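PDB 1HQO: transcriptional regulator URE2 from Saccharomyces cerevisiae, which represses nitrogen catabolic genes by holding GATA transcriptional activators in the cytoplasm and also has glutathione peroxidase activity. Local coordinates for residues I34-L39 against L90-K95. Sequence-based numbering, arbitrary orientation.
Sequences IVLSEL and LHLVNK
Leu36 and Leu39 of helix 27-39 pack against Leu92 and Val93 of helix 85-100 across a nearly parallel helix pair. The short axes of 34-39 and 90-95 run in the same direction, 11° apart, and approach to 10.5 Å. The CA atoms of Leu36 and Leu92 lie level with each other, 7.5 Å apart. The CA of Leu39 is nearest that of Val93.

Leu92 carries most of the contact. Its CB bond points toward the other helix, and its atoms touch Val35, Leu36 and Leu39. Its CG is set anti to its own carbonyl carbon (chi1 -63°), and from there CD1 and CD2 both reach Leu36 CD2. Leu36 meets them at about a right angle. The CB of Leu36 does not aim at the second helix, but its CD2 bends inward and touches both methyls. The CD2 atoms of Leu36 and Leu92 are 3.4 Å apart, tighter than usual for two carbons. Leu92 CD1 also meets Val35 CG1 at 4.1 Å.

Both helices belong to the thioredoxin-like N-terminal domain of the GST fold, where they pack side by side against the four-stranded mixed sheet. Lys95 and His91 tie helix 85-100 to that sheet through Asp74 OD2, the lysine by a salt bridge and the histidine by a hydrogen bond. On helix 27-39, Ile34 packs on helix 212-221 of the C-terminal part.

Leu39 takes a different route and reaches the backbone of the second helix. Its CD1 lies 3.7 Å from Leu92 O and 4.2 Å from Val93 N. The same methyl is 4.0 Å from Leu92 CB. All five touching residues are buried, and the side chains that meet are all apolar. Phe41 touches both Leu36 and Leu92, while Leu105 packs on Leu39 and Trp106 on Val93.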
ATOM      1  N   ILE A  34       9.684  11.194   9.890  1.00 49.91           N
ATOM      2  CA  ILE A  34      11.021  11.118   9.350  1.00 50.18           C
ATOM      3  C   ILE A  34      11.084  11.808   7.994  1.00 48.81           C
ATOM      4  O   ILE A  34      11.983  12.594   7.747  1.00 46.86           O
ATOM      5  CB  ILE A  34      11.439   9.664   9.181  1.00 51.35           C
ATOM      6  CG1 ILE A  34      11.737   9.044  10.541  1.00 49.00           C
ATOM      7  CG2 ILE A  34      12.609   9.573   8.270  1.00 50.85           C
ATOM      8  CD1 ILE A  34      11.983   7.553  10.490  1.00 44.98           C
ATOM      9  N   VAL A  35      10.131  11.513   7.114  1.00 49.22           N
ATOM     10  CA  VAL A  35      10.116  12.109   5.779  1.00 50.20           C
ATOM     11  C   VAL A  35       9.815  13.590   5.831  1.00 54.36           C
ATOM     12  O   VAL A  35      10.272  14.357   4.991  1.00 54.28           O
ATOM     13  CB  VAL A  35       9.089  11.408   4.855  1.00 50.27           C
ATOM     14  CG1 VAL A  35       9.041  12.072   3.483  1.00 48.98           C
ATOM     15  CG2 VAL A  35       9.487   9.964   4.680  1.00 48.92           C
ATOM     16  N   LEU A  36       9.033  14.000   6.812  1.00 55.51           N
ATOM     17  CA  LEU A  36       8.748  15.404   6.907  1.00 55.95           C
ATOM     18  C   LEU A  36      10.074  16.070   7.222  1.00 57.65           C
ATOM     19  O   LEU A  36      10.540  16.902   6.455  1.00 58.46           O
ATOM     20  CB  LEU A  36       7.709  15.687   7.995  1.00 54.38           C
ATOM     21  CG  LEU A  36       6.241  15.451   7.596  1.00 52.88           C
ATOM     22  CD1 LEU A  36       5.337  15.573   8.804  1.00 52.28           C
ATOM     23  CD2 LEU A  36       5.820  16.445   6.527  1.00 54.25           C
ATOM     24  N   SER A  37      10.708  15.674   8.323  1.00 58.58           N
ATOM     25  CA  SER A  37      11.992  16.268   8.729  1.00 60.21           C
ATOM     26  C   SER A  37      13.075  16.235   7.654  1.00 61.03           C
ATOM     27  O   SER A  37      13.826  17.188   7.490  1.00 62.22           O
ATOM     28  CB  SER A  37      12.535  15.585   9.999  1.00 59.81           C
ATOM     29  OG  SER A  37      11.745  15.883  11.143  1.00 62.85           O
ATOM     30  N   GLU A  38      13.147  15.134   6.922  1.00 62.96           N
ATOM     31  CA  GLU A  38      14.151  14.952   5.889  1.00 63.93           C
ATOM     32  C   GLU A  38      13.869  15.824   4.664  1.00 64.30           C
ATOM     33  O   GLU A  38      14.743  16.051   3.826  1.00 65.78           O
ATOM     34  CB  GLU A  38      14.194  13.473   5.505  1.00 64.40           C
ATOM     35  CG  GLU A  38      15.499  13.008   4.890  1.00 68.62           C
ATOM     36  CD  GLU A  38      16.614  12.901   5.910  1.00 69.78           C
ATOM     37  OE1 GLU A  38      16.467  12.135   6.883  1.00 71.84           O
ATOM     38  OE2 GLU A  38      17.646  13.585   5.743  1.00 71.75           O
ATOM     39  N   LEU A  39      12.638  16.305   4.560  1.00 63.58           N
ATOM     40  CA  LEU A  39      12.244  17.167   3.457  1.00 61.86           C
ATOM     41  C   LEU A  39      12.207  18.625   3.915  1.00 61.97           C
ATOM     42  O   LEU A  39      12.002  19.536   3.119  1.00 61.80           O
ATOM     43  CB  LEU A  39      10.871  16.760   2.922  1.00 61.38           C
ATOM     44  CG  LEU A  39      10.841  15.507   2.056  1.00 61.27           C
ATOM     45  CD1 LEU A  39       9.481  15.411   1.394  1.00 60.19           C
ATOM     46  CD2 LEU A  39      11.933  15.573   0.995  1.00 60.87           C
ATOM     47  N   LEU A  90       4.013   9.805  -0.740  1.00 38.53           N
ATOM     48  CA  LEU A  90       3.950  10.200  -2.135  1.00 40.39           C
ATOM     49  C   LEU A  90       3.510  11.650  -2.264  1.00 47.67           C
ATOM     50  O   LEU A  90       3.980  12.378  -3.136  1.00 50.24           O
ATOM     51  CB  LEU A  90       2.984   9.319  -2.915  1.00 35.81           C
ATOM     52  CG  LEU A  90       3.514   7.919  -3.191  1.00 36.00           C
ATOM     53  CD1 LEU A  90       2.600   7.223  -4.170  1.00 34.71           C
ATOM     54  CD2 LEU A  90       4.915   7.987  -3.765  1.00 41.64           C
ATOM     55  N   HIS A  91       2.596  12.069  -1.402  1.00 50.30           N
ATOM     56  CA  HIS A  91       2.134  13.447  -1.423  1.00 50.73           C
ATOM     57  C   HIS A  91       3.309  14.395  -1.156  1.00 52.30           C
ATOM     58  O   HIS A  91       3.677  15.189  -2.012  1.00 55.20           O
ATOM     59  CB  HIS A  91       1.070  13.638  -0.361  1.00 49.76           C
ATOM     60  CG  HIS A  91       0.511  15.022  -0.314  1.00 47.32           C
ATOM     61  ND1 HIS A  91      -0.271  15.539  -1.327  1.00 47.99           N
ATOM     62  CD2 HIS A  91       0.599  15.989   0.634  1.00 44.59           C
ATOM     63  CE1 HIS A  91      -0.642  16.765  -1.000  1.00 46.68           C
ATOM     64  NE2 HIS A  91      -0.129  17.062   0.185  1.00 43.23           N
ATOM     65  N   LEU A  92       3.892  14.290   0.035  1.00 51.69           N
ATOM     66  CA  LEU A  92       5.026  15.106   0.446  1.00 52.53           C
ATOM     67  C   LEU A  92       6.142  15.129  -0.595  1.00 54.62           C
ATOM     68  O   LEU A  92       6.707  16.172  -0.896  1.00 55.91           O
ATOM     69  CB  LEU A  92       5.600  14.574   1.764  1.00 51.49           C
ATOM     70  CG  LEU A  92       4.742  14.583   3.039  1.00 53.63           C
ATOM     71  CD1 LEU A  92       5.436  13.827   4.164  1.00 50.06           C
ATOM     72  CD2 LEU A  92       4.482  16.009   3.466  1.00 51.58           C
ATOM     73  N   VAL A  93       6.458  13.965  -1.141  1.00 54.37           N
ATOM     74  CA  VAL A  93       7.518  13.834  -2.119  1.00 54.54           C
ATOM     75  C   VAL A  93       7.194  14.550  -3.435  1.00 56.79           C
ATOM     76  O   VAL A  93       8.043  15.238  -3.996  1.00 57.31           O
ATOM     77  CB  VAL A  93       7.810  12.327  -2.323  1.00 51.24           C
ATOM     78  CG1 VAL A  93       7.351  11.859  -3.663  1.00 46.81           C
ATOM     79  CG2 VAL A  93       9.255  12.066  -2.093  1.00 50.19           C
ATOM     80  N   ASN A  94       5.961  14.407  -3.910  1.00 59.17           N
ATOM     81  CA  ASN A  94       5.563  15.034  -5.162  1.00 61.33           C
ATOM     82  C   ASN A  94       5.424  16.534  -5.006  1.00 62.50           C
ATOM     83  O   ASN A  94       5.556  17.288  -5.977  1.00 61.45           O
ATOM     84  CB  ASN A  94       4.259  14.418  -5.688  1.00 62.91           C
ATOM     85  CG  ASN A  94       4.505  13.148  -6.543  1.00 67.81           C
ATOM     86  OD1 ASN A  94       5.345  13.150  -7.451  1.00 71.74           O
ATOM     87  ND2 ASN A  94       3.763  12.076  -6.261  1.00 67.47           N
ATOM     88  N   LYS A  95       5.192  16.972  -3.775  1.00 63.04           N
ATOM     89  CA  LYS A  95       5.052  18.394  -3.512  1.00 63.45           C
ATOM     90  C   LYS A  95       6.381  19.098  -3.336  1.00 63.74           C
ATOM     91  O   LYS A  95       6.460  20.312  -3.473  1.00 63.72           O
ATOM     92  CB  LYS A  95       4.207  18.645  -2.280  1.00 64.48           C
ATOM     93  CG  LYS A  95       3.584  20.012  -2.335  1.00 67.42           C
ATOM     94  CD  LYS A  95       2.480  20.201  -1.328  1.00 69.54           C
ATOM     95  CE  LYS A  95       3.036  20.631  -0.018  1.00 69.32           C
ATOM     96  NZ  LYS A  95       1.964  21.268   0.772  1.00 71.82           N
TER